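Local coordinates for protein SusD homolog (PDB 3FDH) that probably binds glycans at the surface of the outer membrane and passes them to a partner transporter for import, at residues Q58-Y61 with A62-E66; E156-T159 with Q160-S163; S264-L267 with G268-L272; A406-A409 with A410-Q414. One frame throughout, in Å; residues are numbered along the deposited sequence. Where two conformers were deposited one is given.

Interaction 1 of 4, residues Q58-Y61 with A62-E66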
ATOM      1  N   GLN A  58      -3.937  20.408  -3.655  1.00 29.28           N
ATOM      2  CA  GLN A  58      -4.924  19.327  -3.612  1.00 30.15           C
ATOM      3  C   GLN A  58      -4.914  18.484  -2.345  1.00 29.44           C
ATOM      4  O   GLN A  58      -5.975  18.198  -1.780  1.00 30.29           O
ATOM      5  CB  GLN A  58      -4.844  18.417  -4.836  1.00 31.55           C
ATOM      6  CG  GLN A  58      -5.414  19.103  -6.054  1.00 37.04           C
ATOM      7  CD  GLN A  58      -5.411  18.219  -7.310  1.00 49.65           C
ATOM      8  OE1 GLN A  58      -4.606  18.465  -8.227  1.00 56.10           O
ATOM      9  NE2 GLN A  58      -6.289  17.169  -7.352  1.00 40.27           N
ATOM     10  N   LEU A  59      -3.740  18.084  -1.914  1.00 29.04           N
ATOM     11  CA  LEU A  59      -3.615  17.232  -0.720  0.50 29.39           C
ATOM     12  C   LEU A  59      -4.045  18.006   0.544  1.00 30.55           C
ATOM     13  O   LEU A  59      -4.477  17.406   1.531  1.00 30.84           O
ATOM     14  CB  LEU A  59      -2.207  16.635  -0.593  0.50 29.08           C
ATOM     15  CG  LEU A  59      -2.093  15.361   0.243  0.50 25.19           C
ATOM     16  CD1 LEU A  59      -2.963  14.238  -0.342  0.50 25.64           C
ATOM     17  CD2 LEU A  59      -0.641  14.939   0.329  0.50 28.40           C
ATOM     18  N   TYR A  60      -3.951  19.324   0.480  1.00 28.25           N
ATOM     19  CA  TYR A  60      -4.387  20.171   1.612  1.00 26.69           C
ATOM     20  C   TYR A  60      -5.896  20.048   1.729  1.00 27.87           C
ATOM     21  O   TYR A  60      -6.439  19.829   2.832  1.00 27.39           O
ATOM     22  CB  TYR A  60      -3.986  21.642   1.456  1.00 27.79           C
ATOM     23  CG  TYR A  60      -4.752  22.534   2.412  1.00 26.90           C
ATOM     24  CD1 TYR A  60      -4.370  22.654   3.736  1.00 27.45           C
ATOM     25  CD2 TYR A  60      -5.891  23.192   2.005  1.00 30.95           C
ATOM     26  CE1 TYR A  60      -5.089  23.441   4.630  1.00 26.91           C
ATOM     27  CE2 TYR A  60      -6.619  23.985   2.885  1.00 29.09           C
ATOM     28  CZ  TYR A  60      -6.225  24.071   4.202  1.00 27.67           C
ATOM     29  OH  TYR A  60      -6.937  24.831   5.077  1.00 30.06           O
ATOM     30  N   TYR A  61      -6.543  20.111   0.574  1.00 26.61           N
ATOM     31  CA  TYR A  61      -8.035  20.048   0.486  1.00 28.74           C
ATOM     32  C   TYR A  61      -8.565  18.653   0.838  1.00 28.80           C
ATOM     33  O   TYR A  61      -9.678  18.472   1.361  1.00 25.87           O
ATOM     34  CB  TYR A  61      -8.574  20.615  -0.837  1.00 29.66           C
ATOM     35  CG  TYR A  61      -8.309  22.125  -0.863  1.00 28.65           C
ATOM     36  CD1 TYR A  61      -8.987  22.972   0.004  1.00 28.44           C
ATOM     37  CD2 TYR A  61      -7.329  22.664  -1.665  1.00 28.96           C
ATOM     38  CE1 TYR A  61      -8.714  24.345   0.050  1.00 32.14           C
ATOM     39  CE2 TYR A  61      -7.037  24.027  -1.631  1.00 27.27           C
ATOM     40  CZ  TYR A  61      -7.723  24.861  -0.765  1.00 29.39           C
ATOM     41  OH  TYR A  61      -7.426  26.212  -0.756  1.00 29.79           O
ATOM     42  N   ALA A  62      -7.723  17.674   0.602  1.00 28.20           N
ATOM     43  CA  ALA A  62      -8.029  16.284   0.996  1.00 28.64           C
ATOM     44  C   ALA A  62      -7.917  16.203   2.521  1.00 28.40           C
ATOM     45  O   ALA A  62      -8.757  15.639   3.214  1.00 27.79           O
ATOM     46  CB  ALA A  62      -7.076  15.265   0.316  1.00 27.88           C
ATOM     47  N   GLU A  63      -6.861  16.803   3.053  1.00 27.28           N
ATOM     48  CA  GLU A  63      -6.629  16.785   4.480  1.00 27.68           C
ATOM     49  C   GLU A  63      -7.768  17.399   5.307  1.00 29.66           C
ATOM     50  O   GLU A  63      -8.148  16.888   6.363  1.00 30.25           O
ATOM     51  CB  GLU A  63      -5.309  17.523   4.771  1.00 25.69           C
ATOM     52  CG  GLU A  63      -4.834  17.423   6.255  1.00 26.89           C
ATOM     53  CD  GLU A  63      -4.451  16.006   6.686  1.00 29.86           C
ATOM     54  OE1 GLU A  63      -3.794  15.273   5.892  1.00 26.22           O
ATOM     55  OE2 GLU A  63      -4.748  15.661   7.856  1.00 29.67           O
ATOM     56  N   VAL A  64      -8.309  18.506   4.817  1.00 29.24           N
ATOM     57  CA  VAL A  64      -9.338  19.250   5.544  1.00 29.26           C
ATOM     58  C   VAL A  64     -10.698  18.812   5.090  1.00 28.59           C
ATOM     59  O   VAL A  64     -11.715  19.311   5.488  1.00 32.35           O
ATOM     60  CB  VAL A  64      -9.153  20.777   5.458  1.00 29.67           C
ATOM     61  CG1 VAL A  64      -7.833  21.179   6.151  1.00 30.15           C
ATOM     62  CG2 VAL A  64      -9.303  21.320   3.980  1.00 27.71           C
ATOM     63  N   ARG A  65     -10.670  17.854   4.196  1.00 29.54           N
ATOM     64  CA  ARG A  65     -11.886  17.242   3.630  1.00 28.00           C
ATOM     65  C   ARG A  65     -12.801  18.221   2.974  1.00 29.81           C
ATOM     66  O   ARG A  65     -14.019  18.183   3.202  1.00 31.12           O
ATOM     67  CB  ARG A  65     -12.666  16.498   4.704  1.00 28.03           C
ATOM     68  CG  ARG A  65     -11.890  15.473   5.457  1.00 30.36           C
ATOM     69  CD  ARG A  65     -11.378  14.324   4.617  1.00 29.43           C
ATOM     70  NE  ARG A  65     -10.927  13.327   5.560  1.00 30.08           N
ATOM     71  CZ  ARG A  65      -9.670  13.085   5.897  1.00 32.77           C
ATOM     72  NH1 ARG A  65      -8.651  13.655   5.262  1.00 36.48           N
ATOM     73  NH2 ARG A  65      -9.439  12.198   6.833  1.00 31.47           N
ATOM     74  N   GLU A  66     -12.240  19.117   2.172  1.00 30.12           N
ATOM     75  CA  GLU A  66     -13.063  20.068   1.425  1.00 31.24           C
ATOM     76  C   GLU A  66     -13.116  19.713  -0.063  1.00 29.13           C
ATOM     77  O   GLU A  66     -12.210  20.024  -0.829  1.00 29.11           O
ATOM     78  CB  GLU A  66     -12.597  21.509   1.709  1.00 32.93           C
ATOM     79  CG  GLU A  66     -12.598  21.786   3.249  1.00 38.05           C
ATOM     80  CD  GLU A  66     -12.002  23.139   3.716  1.00 47.04           C
ATOM     81  OE1 GLU A  66     -11.540  23.953   2.883  1.00 45.98           O
ATOM     82  OE2 GLU A  66     -12.003  23.369   4.963  1.00 46.58           O
TER
HETATM   83  O   HOH W   1      -9.401  25.521   4.302  1.00 35.29           O

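Interaction 2 of 4, residues E156-T159 with Q160-S163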
ATOM      1  N   GLU A 156     -17.833 -10.029  -7.101  1.00 30.27           N
ATOM      2  CA  GLU A 156     -17.538 -10.599  -8.407  1.00 30.07           C
ATOM      3  C   GLU A 156     -16.108 -10.310  -8.821  1.00 29.69           C
ATOM      4  O   GLU A 156     -15.457 -11.135  -9.436  1.00 28.32           O
ATOM      5  CB  GLU A 156     -18.497 -10.087  -9.478  1.00 32.36           C
ATOM      6  CG  GLU A 156     -19.841 -10.730  -9.360  1.00 30.18           C
ATOM      7  CD  GLU A 156     -20.914 -10.091 -10.199  1.00 34.82           C
ATOM      8  OE1 GLU A 156     -20.787  -8.912 -10.594  1.00 31.42           O
ATOM      9  OE2 GLU A 156     -21.924 -10.777 -10.410  1.00 40.64           O
ATOM     10  N   ILE A 157     -15.618  -9.137  -8.445  1.00 29.29           N
ATOM     11  CA  ILE A 157     -14.257  -8.745  -8.827  1.00 28.37           C
ATOM     12  C   ILE A 157     -13.301  -9.643  -8.056  1.00 27.30           C
ATOM     13  O   ILE A 157     -12.331 -10.178  -8.606  1.00 28.22           O
ATOM     14  CB  ILE A 157     -13.976  -7.230  -8.593  1.00 27.78           C
ATOM     15  CG1 ILE A 157     -14.879  -6.351  -9.469  1.00 31.26           C
ATOM     16  CG2 ILE A 157     -12.446  -6.935  -8.893  1.00 27.16           C
ATOM     17  CD1 ILE A 157     -14.787  -4.846  -9.174  1.00 32.47           C
ATOM     18  N   TYR A 158     -13.585  -9.851  -6.776  1.00 26.56           N
ATOM     19  CA  TYR A 158     -12.729 -10.712  -5.937  1.00 25.82           C
ATOM     20  C   TYR A 158     -12.691 -12.165  -6.428  1.00 27.96           C
ATOM     21  O   TYR A 158     -11.643 -12.829  -6.375  1.00 29.92           O
ATOM     22  CB  TYR A 158     -12.999 -10.603  -4.430  1.00 28.38           C
ATOM     23  CG  TYR A 158     -11.998  -9.626  -3.801  1.00 28.44           C
ATOM     24  CD1 TYR A 158     -12.239  -8.278  -3.745  1.00 31.38           C
ATOM     25  CD2 TYR A 158     -10.784 -10.065  -3.373  1.00 27.49           C
ATOM     26  CE1 TYR A 158     -11.316  -7.406  -3.221  1.00 27.14           C
ATOM     27  CE2 TYR A 158      -9.837  -9.205  -2.878  1.00 29.59           C
ATOM     28  CZ  TYR A 158     -10.111  -7.870  -2.790  1.00 29.23           C
ATOM     29  OH  TYR A 158      -9.166  -7.030  -2.262  1.00 28.70           O
ATOM     30  N   THR A 159     -13.808 -12.645  -6.956  1.00 29.69           N
ATOM     31  CA  THR A 159     -13.815 -13.981  -7.514  1.00 29.20           C
ATOM     32  C   THR A 159     -12.825 -14.018  -8.684  1.00 30.41           C
ATOM     33  O   THR A 159     -12.105 -14.984  -8.859  1.00 31.81           O
ATOM     34  CB  THR A 159     -15.199 -14.390  -8.005  1.00 31.05           C
ATOM     35  OG1 THR A 159     -16.066 -14.504  -6.867  1.00 30.41           O
ATOM     36  CG2 THR A 159     -15.128 -15.736  -8.727  1.00 29.79           C
ATOM     37  N   GLN A 160     -12.781 -12.934  -9.451  1.00 30.00           N
ATOM     38  CA  GLN A 160     -11.900 -12.836 -10.622  1.00 29.90           C
ATOM     39  C   GLN A 160     -10.463 -12.734 -10.188  1.00 29.35           C
ATOM     40  O   GLN A 160      -9.558 -13.299 -10.784  1.00 30.57           O
ATOM     41  CB  GLN A 160     -12.267 -11.653 -11.517  1.00 29.55           C
ATOM     42  CG  GLN A 160     -13.629 -11.796 -12.145  1.00 31.75           C
ATOM     43  CD  GLN A 160     -14.103 -10.532 -12.870  1.00 34.91           C
ATOM     44  OE1 GLN A 160     -13.596 -10.173 -13.942  1.00 35.28           O
ATOM     45  NE2 GLN A 160     -15.146  -9.907 -12.327  1.00 33.49           N
ATOM     46  N   ILE A 161     -10.276 -12.062  -9.075  1.00 29.36           N
ATOM     47  CA  ILE A 161      -8.943 -11.873  -8.511  1.00 29.83           C
ATOM     48  C   ILE A 161      -8.331 -13.212  -8.107  1.00 30.53           C
ATOM     49  O   ILE A 161      -7.192 -13.567  -8.485  1.00 28.63           O
ATOM     50  CB  ILE A 161      -8.988 -10.925  -7.306  1.00 30.13           C
ATOM     51  CG1 ILE A 161      -9.292  -9.512  -7.800  1.00 31.48           C
ATOM     52  CG2 ILE A 161      -7.695 -10.954  -6.535  1.00 27.88           C
ATOM     53  CD1 ILE A 161      -9.688  -8.514  -6.701  1.00 28.87           C
ATOM     54  N   ILE A 162      -9.102 -13.982  -7.362  1.00 30.20           N
ATOM     55  CA  ILE A 162      -8.602 -15.293  -6.888  1.00 30.41           C
ATOM     56  C   ILE A 162      -8.363 -16.255  -8.058  1.00 30.57           C
ATOM     57  O   ILE A 162      -7.398 -17.039  -8.097  1.00 29.99           O
ATOM     58  CB  ILE A 162      -9.549 -15.922  -5.880  1.00 29.26           C
ATOM     59  CG1 ILE A 162      -9.654 -15.009  -4.671  1.00 33.02           C
ATOM     60  CG2 ILE A 162      -9.051 -17.335  -5.490  1.00 29.87           C
ATOM     61  CD1 ILE A 162      -8.320 -14.806  -4.012  1.00 31.12           C
ATOM     62  N   SER A 163      -9.225 -16.122  -9.039  1.00 30.27           N
ATOM     63  CA  SER A 163      -9.158 -16.951 -10.232  1.00 30.65           C
ATOM     64  C   SER A 163      -7.882 -16.658 -11.003  1.00 28.89           C
ATOM     65  O   SER A 163      -7.188 -17.567 -11.471  1.00 28.20           O
ATOM     66  CB  SER A 163     -10.400 -16.728 -11.080  1.00 31.78           C
ATOM     67  OG  SER A 163     -10.344 -17.484 -12.277  1.00 36.07           O
TER

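Interaction 3 of 4, residues S264-L267 with G268-L272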
ATOM      1  N   SER A 264       3.165  14.023  10.468  1.00 28.81           N
ATOM      2  CA  SER A 264       1.933  13.717  11.187  1.00 28.68           C
ATOM      3  C   SER A 264       2.056  13.745  12.693  1.00 29.94           C
ATOM      4  O   SER A 264       2.843  12.987  13.278  1.00 28.88           O
ATOM      5  CB  SER A 264       1.425  12.328  10.780  1.00 29.63           C
ATOM      6  OG  SER A 264       0.277  11.965  11.531  1.00 28.16           O
ATOM      7  N   THR A 265       1.252  14.608  13.305  1.00 29.14           N
ATOM      8  CA  THR A 265       1.233  14.749  14.762  1.00 30.35           C
ATOM      9  C   THR A 265       0.730  13.460  15.413  1.00 30.39           C
ATOM     10  O   THR A 265       1.357  12.912  16.319  1.00 27.94           O
ATOM     11  CB  THR A 265       0.397  15.965  15.215  1.00 31.11           C
ATOM     12  OG1 THR A 265       1.014  17.174  14.748  1.00 30.39           O
ATOM     13  CG2 THR A 265       0.329  16.034  16.739  1.00 28.42           C
ATOM     14  N   SER A 266      -0.407  12.981  14.940  1.00 29.65           N
ATOM     15  CA  SER A 266      -1.011  11.756  15.494  1.00 30.54           C
ATOM     16  C   SER A 266      -0.019  10.586  15.443  1.00 30.48           C
ATOM     17  O   SER A 266       0.115   9.800  16.388  1.00 28.57           O
ATOM     18  CB  SER A 266      -2.378  11.442  14.829  1.00 31.03           C
ATOM     19  OG  SER A 266      -2.260  11.071  13.459  1.00 33.65           O
ATOM     20  N   LEU A 267       0.730  10.511  14.349  1.00 29.60           N
ATOM     21  CA  LEU A 267       1.684   9.441  14.173  1.00 30.49           C
ATOM     22  C   LEU A 267       2.794   9.610  15.203  1.00 29.35           C
ATOM     23  O   LEU A 267       3.220   8.664  15.855  1.00 30.04           O
ATOM     24  CB  LEU A 267       2.263   9.400  12.745  1.00 29.47           C
ATOM     25  CG  LEU A 267       3.345   8.325  12.512  1.00 27.85           C
ATOM     26  CD1 LEU A 267       2.855   6.909  12.656  1.00 27.72           C
ATOM     27  CD2 LEU A 267       3.914   8.509  11.154  1.00 27.49           C
ATOM     28  N   GLY A 268       3.242  10.845  15.366  1.00 30.26           N
ATOM     29  CA  GLY A 268       4.305  11.166  16.336  1.00 29.18           C
ATOM     30  C   GLY A 268       3.878  10.807  17.753  1.00 29.99           C
ATOM     31  O   GLY A 268       4.650  10.271  18.554  1.00 29.01           O
ATOM     32  N   THR A 269       2.617  11.065  18.055  1.00 29.09           N
ATOM     33  CA  THR A 269       2.083  10.735  19.376  1.00 30.22           C
ATOM     34  C   THR A 269       2.239   9.237  19.663  1.00 29.95           C
ATOM     35  O   THR A 269       2.622   8.837  20.741  1.00 29.32           O
ATOM     36  CB  THR A 269       0.591  11.098  19.457  1.00 29.85           C
ATOM     37  OG1 THR A 269       0.437  12.500  19.211  1.00 32.02           O
ATOM     38  CG2 THR A 269       0.008  10.773  20.857  1.00 30.00           C
ATOM     39  N   LYS A 270       1.907   8.421  18.669  1.00 30.87           N
ATOM     40  CA  LYS A 270       2.013   6.951  18.801  1.00 29.18           C
ATOM     41  C   LYS A 270       3.460   6.543  18.989  1.00 29.98           C
ATOM     42  O   LYS A 270       3.834   5.799  19.900  1.00 30.66           O
ATOM     43  CB  LYS A 270       1.459   6.250  17.568  1.00 27.47           C
ATOM     44  CG  LYS A 270      -0.053   6.400  17.352  1.00 30.19           C
ATOM     45  CD  LYS A 270      -0.516   5.717  16.087  1.00 29.45           C
ATOM     46  CE  LYS A 270      -2.057   5.830  15.861  1.00 30.48           C
ATOM     47  NZ  LYS A 270      -2.590   7.197  15.601  1.00 31.71           N
ATOM     48  N   LEU A 271       4.292   7.013  18.077  1.00 28.91           N
ATOM     49  CA  LEU A 271       5.724   6.670  18.138  1.00 28.67           C
ATOM     50  C   LEU A 271       6.348   7.025  19.497  1.00 30.37           C
ATOM     51  O   LEU A 271       7.180   6.272  20.067  1.00 29.89           O
ATOM     52  CB  LEU A 271       6.512   7.349  16.978  1.00 29.23           C
ATOM     53  CG  LEU A 271       6.119   6.939  15.557  1.00 29.66           C
ATOM     54  CD1 LEU A 271       6.773   7.854  14.452  1.00 27.44           C
ATOM     55  CD2 LEU A 271       6.470   5.458  15.342  1.00 27.59           C
ATOM     56  N   LEU A 272       5.953   8.182  20.007  1.00 29.05           N
ATOM     57  CA  LEU A 272       6.477   8.697  21.272  1.00 29.87           C
ATOM     58  C   LEU A 272       5.965   7.872  22.419  1.00 30.15           C
ATOM     59  O   LEU A 272       6.671   7.611  23.368  1.00 30.31           O
ATOM     60  CB  LEU A 272       6.086  10.185  21.496  1.00 30.96           C
ATOM     61  CG  LEU A 272       6.804  11.248  20.636  1.00 29.48           C
ATOM     62  CD1 LEU A 272       6.050  12.605  20.703  1.00 30.25           C
ATOM     63  CD2 LEU A 272       8.268  11.363  21.092  1.00 32.68           C
TER
HETATM   64  O   HOH W   2      -1.244   8.318  13.362  1.00 21.51           O
HETATM   65  O   HOH W   3      -2.368   8.842  17.883  1.00 29.03           O

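Interaction 4 of 4, residues A406-A409 with A410-Q414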
ATOM      1  N   ALA A 406       5.342  -7.050  25.901  1.00 31.60           N
ATOM      2  CA  ALA A 406       4.387  -6.906  26.999  1.00 31.51           C
ATOM      3  C   ALA A 406       3.029  -6.393  26.502  1.00 31.80           C
ATOM      4  O   ALA A 406       1.992  -6.846  26.963  1.00 31.98           O
ATOM      5  CB  ALA A 406       4.947  -6.011  28.119  1.00 31.42           C
ATOM      6  N   LYS A 407       3.047  -5.490  25.531  1.00 30.24           N
ATOM      7  CA  LYS A 407       1.815  -4.904  24.995  1.00 30.01           C
ATOM      8  C   LYS A 407       1.062  -5.955  24.214  1.00 29.68           C
ATOM      9  O   LYS A 407      -0.175  -6.020  24.242  1.00 30.23           O
ATOM     10  CB  LYS A 407       2.112  -3.669  24.137  1.00 30.53           C
ATOM     11  CG  LYS A 407       2.600  -2.495  24.965  1.00 33.65           C
ATOM     12  CD  LYS A 407       2.944  -1.337  24.096  1.00 41.90           C
ATOM     13  CE  LYS A 407       3.610  -0.163  24.845  1.00 47.61           C
ATOM     14  NZ  LYS A 407       2.750   0.533  25.848  1.00 50.39           N
ATOM     15  N   TYR A 408       1.826  -6.809  23.558  1.00 30.14           N
ATOM     16  CA  TYR A 408       1.248  -7.898  22.764  1.00 29.62           C
ATOM     17  C   TYR A 408       0.549  -8.892  23.718  1.00 30.93           C
ATOM     18  O   TYR A 408      -0.569  -9.329  23.470  1.00 32.08           O
ATOM     19  CB  TYR A 408       2.308  -8.646  21.924  1.00 30.89           C
ATOM     20  CG  TYR A 408       1.794 -10.012  21.547  1.00 30.89           C
ATOM     21  CD1 TYR A 408       0.835 -10.160  20.536  1.00 31.94           C
ATOM     22  CD2 TYR A 408       2.206 -11.151  22.249  1.00 34.39           C
ATOM     23  CE1 TYR A 408       0.303 -11.407  20.236  1.00 33.22           C
ATOM     24  CE2 TYR A 408       1.697 -12.389  21.946  1.00 32.28           C
ATOM     25  CZ  TYR A 408       0.736 -12.520  20.950  1.00 32.33           C
ATOM     26  OH  TYR A 408       0.229 -13.768  20.682  1.00 33.39           O
ATOM     27  N   ALA A 409       1.243  -9.227  24.809  1.00 30.82           N
ATOM     28  CA  ALA A 409       0.717 -10.155  25.835  1.00 31.22           C
ATOM     29  C   ALA A 409      -0.631  -9.654  26.346  1.00 31.90           C
ATOM     30  O   ALA A 409      -1.586 -10.424  26.521  1.00 32.90           O
ATOM     31  CB  ALA A 409       1.685 -10.302  27.004  1.00 31.41           C
ATOM     32  N   ALA A 410      -0.696  -8.347  26.543  1.00 30.66           N
ATOM     33  CA  ALA A 410      -1.895  -7.697  27.085  1.00 30.11           C
ATOM     34  C   ALA A 410      -3.069  -7.633  26.122  1.00 30.88           C
ATOM     35  O   ALA A 410      -4.210  -7.803  26.520  1.00 30.86           O
ATOM     36  CB  ALA A 410      -1.577  -6.314  27.627  1.00 29.03           C
ATOM     37  N   ASN A 411      -2.792  -7.372  24.857  1.00 30.95           N
ATOM     38  CA  ASN A 411      -3.850  -7.234  23.834  1.00 30.12           C
ATOM     39  C   ASN A 411      -3.301  -7.680  22.495  1.00 30.91           C
ATOM     40  O   ASN A 411      -2.960  -6.838  21.661  1.00 30.50           O
ATOM     41  CB  ASN A 411      -4.303  -5.778  23.713  1.00 30.91           C
ATOM     42  CG  ASN A 411      -4.932  -5.252  24.972  1.00 33.50           C
ATOM     43  OD1 ASN A 411      -6.069  -5.576  25.271  1.00 38.58           O
ATOM     44  ND2 ASN A 411      -4.217  -4.397  25.700  1.00 32.02           N
ATOM     45  N   PRO A 412      -3.207  -9.002  22.280  1.00 30.40           N
ATOM     46  CA  PRO A 412      -2.545  -9.537  21.096  1.00 30.07           C
ATOM     47  C   PRO A 412      -2.961  -8.936  19.765  1.00 29.02           C
ATOM     48  O   PRO A 412      -2.142  -8.383  19.053  1.00 29.54           O
ATOM     49  CB  PRO A 412      -2.880 -11.030  21.145  1.00 29.09           C
ATOM     50  CG  PRO A 412      -3.152 -11.330  22.606  1.00 30.68           C
ATOM     51  CD  PRO A 412      -3.570 -10.047  23.257  1.00 32.28           C
ATOM     52  N   LEU A 413      -4.212  -9.053  19.428  1.00 29.60           N
ATOM     53  CA  LEU A 413      -4.672  -8.527  18.144  1.00 30.28           C
ATOM     54  C   LEU A 413      -4.459  -7.028  17.975  1.00 31.02           C
ATOM     55  O   LEU A 413      -3.971  -6.556  16.943  1.00 31.69           O
ATOM     56  CB  LEU A 413      -6.149  -8.858  17.896  1.00 30.49           C
ATOM     57  CG  LEU A 413      -6.679  -8.411  16.522  1.00 32.25           C
ATOM     58  CD1 LEU A 413      -5.908  -9.034  15.359  1.00 28.29           C
ATOM     59  CD2 LEU A 413      -8.181  -8.720  16.451  1.00 26.67           C
ATOM     60  N   GLN A 414      -4.893  -6.305  18.991  1.00 31.37           N
ATOM     61  CA  GLN A 414      -4.831  -4.845  18.999  1.00 31.54           C
ATOM     62  C   GLN A 414      -3.425  -4.392  18.711  1.00 32.26           C
ATOM     63  O   GLN A 414      -3.199  -3.549  17.861  1.00 33.19           O
ATOM     64  CB  GLN A 414      -5.263  -4.279  20.351  1.00 32.14           C
ATOM     65  CG  GLN A 414      -5.068  -2.787  20.447  1.00 35.45           C
ATOM     66  CD  GLN A 414      -5.547  -2.218  21.766  1.00 44.27           C
ATOM     67  OE1 GLN A 414      -6.728  -2.167  22.010  1.00 50.48           O
ATOM     68  NE2 GLN A 414      -4.622  -1.748  22.602  1.00 51.88           N
TER
HETATM   69  O   HOH W   4      -1.598  -3.750  24.765  1.00 28.58           O

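Interaction 1 of 4, residues Q58-Y61 with A62-E66
The ring of Tyr61 meets Glu66 at its edge and Tyr60 at one face. OE1 of Glu66 lies near the ring plane, 4.0 Å from Tyr61 CD1, with the carboxylate turned 42° against the ring. Over the centre of one face stands CD2 of Tyr60, while Tyr61 CD2 and a water occupy in-plane positions at the edge of the Tyr60 ring. That water links the side chains of Tyr60 and Glu66: it lies 2.7 Å from Tyr60 OH and donates to Glu66 OE1 at 3.0 Å. Val64 CG1 sits obliquely to the Tyr60 ring, 3.8 Å from Tyr60 CZ, and Val64 CG2 is close to both tyrosines. Swung opposite the backbone N (chi1 165°), the Tyr60 ring runs along the helix toward this valine. The backbone beneath closes helix 57-63 with a Schellman motif. Ordinary helical bonds run up to Val64 N; Arg65 then takes a positive phi of 57°, which lets Glu66 N reach back to Tyr61 O at 2.8 Å and Arg65 N to Ala62 O at 3.1 Å. Ala62 O is gripped a second time, from the opposite face of its carbonyl plane, by Arg65 NH1 at 2.9 Å in the plane of the guanidinium group. NE and NH2 of the same arginine bind Lys459 O and Asn456 OD1, fixing the guanidinium beside the helix end. Glu63 bends away from the contact, its carboxylate taking hydrogen bonds from Ser47 OG, Gly54 N and Gly308 N.

Interaction 2 of 4, residues E156-T159 with Q160-S163
Ile161 lies one helical turn beyond Ile157 and packs under Tyr158 in helix 154-171, part of the helical, TPR-like scaffold of the SusD family. The buried side is tight and apolar. CD1 of Ile161 forms a CH-pi contact with the Tyr158 ring, 3.7 Å from its centroid and only 4° off the ring normal, so that the methyl is almost equally far from all six ring carbons. The same methyl touches Ile157 CG2 at 3.9 Å, wedged between a ring and a branched chain. Ala124 of helix 106-127 packs on Ile157 and Tyr158, and Cys120 and Ala121 of that helix meet Ile161. The Tyr158 hydroxyl bonds to Asp125 OD1, on the same helix 106-127.

Polar groups dominate the side open to solvent, where Glu156 and Thr159 are exposed; Ser163 N bonds to Thr159 O at 3.1 Å. Gln160 marks the border. With CG beside its own backbone N (chi1 -65°), the extended chain runs back along the helix toward Glu156, and its amide NE2 is shared between Asp152 OD2 and the backbone. Glu156 O accepts twice, from Gln160 N and from Gln160 NE2, both at 3.2 Å and from opposite faces of the carbonyl; NE2 stands well above the carbonyl plane, 65° out of it.

Interaction 3 of 4, residues S264-L267 with G268-L272
The first turns of helix 265-274 start from an N-cap, Ser264, whose O accepts from Gly268 N at 3.0 Å while its side chain caps the helix start. Ser264 OG accepts from Leu267 N at 3.2 Å, a serine N-cap bond to a first-turn amide, and its hydroxyl is also bonded to Glu50 O and Asn307 ND2, which tie the cap to other parts of the same chain. Further along, Leu271 N points almost straight at Leu267 O, 3.0 Å away with an N-H...O angle of 176°. In this helix one side is polar and water-bridged, the other apolar. Lys270 runs extended as far as CE and turns only at its last torsion (chi4 66°), bringing NZ back over the preceding turn. There two waters accept from Lys270 NZ, each at 2.8 Å: one donates to Ser266 OG at 2.9 Å, the other to Ser266 O at 3.1 Å. The waters thus join the ammonium to both the side chain and the carbonyl of Ser266. Lys270 NZ also binds Thr450 O, while Ser266 OG pairs with Glu50 OE1. On the apolar side the Leu267 and Leu271 side chains cross at a slant, Leu267 CG lying 4.0 Å from Leu271 CD1. These two leucines face helix 412-423, meeting Leu422, and the loop residue Trp425 packs on both.

Interaction 4 of 4, residues A406-A409 with A410-Q414
The backbone of 406-414 turns a corner at Asn411, the one residue between helix 393-410 and helix 412-423, bringing Pro412 next to Tyr408. The closing turn is regular: Ala410 N bonds to Ala406 O at 3.1 Å and Asn411 N to Lys407 O at 3.0 Å. Asn411 then leaves the helical region with phi near -150°, and the chain resumes as a helix at Pro412. The next carbonyl finds no such partner there, since Pro412 N, 2.9 Å from Tyr408 O, has no hydrogen to give; Pro412 CD instead lies 3.1 Å from that oxygen. This one-residue helix-helix junction, with a proline at the first position of the second helix, sets the two helices of this TPR-like, helix-rich scaffold in different directions. Tyr408 places its ring beside the corner, its CG trans to the backbone N (chi1 159°). The side chains of Tyr408 and Pro412 stand at about a right angle, and CE1 of the ring is pressed to within 3.3 Å of Pro412 CB, a snug fit that lies obliquely to the ring. The phenol oxygen bonds to Ala353 N, and Leu357 of helix 354-379 packs against the ring. On the more solvent-facing side a water spans the corner, donating to Lys407 O at 2.7 Å and accepting from Asn411 ND2 at 2.9 Å. Asn411 holds the N-cap position of helix 412-423, yet its side chain makes no capping bond. The chain of Lys407 leads away to a cation-pi contact with Tyr274.

How the interactions relate
All four contacts are local, within a helix or at its end, and none touches another. Interaction 3 is the buried one, interactions 1 and 2 are partly buried, and interaction 4 lies at the surface. Interaction 1 closes a helix, interaction 3 opens one, interaction 2 sits inside one, and interaction 4 joins two. Helix 412-423, begun in interaction 4, receives the leucines of interaction 3, whose centre lies about 20 Å from that of interaction 4; interactions 2 and 3 lie on opposite sides of the chain's centre. Waters bridge side chains or backbone in interactions 1, 3 and 4, whereas interaction 2 rests on a methyl over a ring; doubly accepting carbonyls occur in interactions 1 and 2.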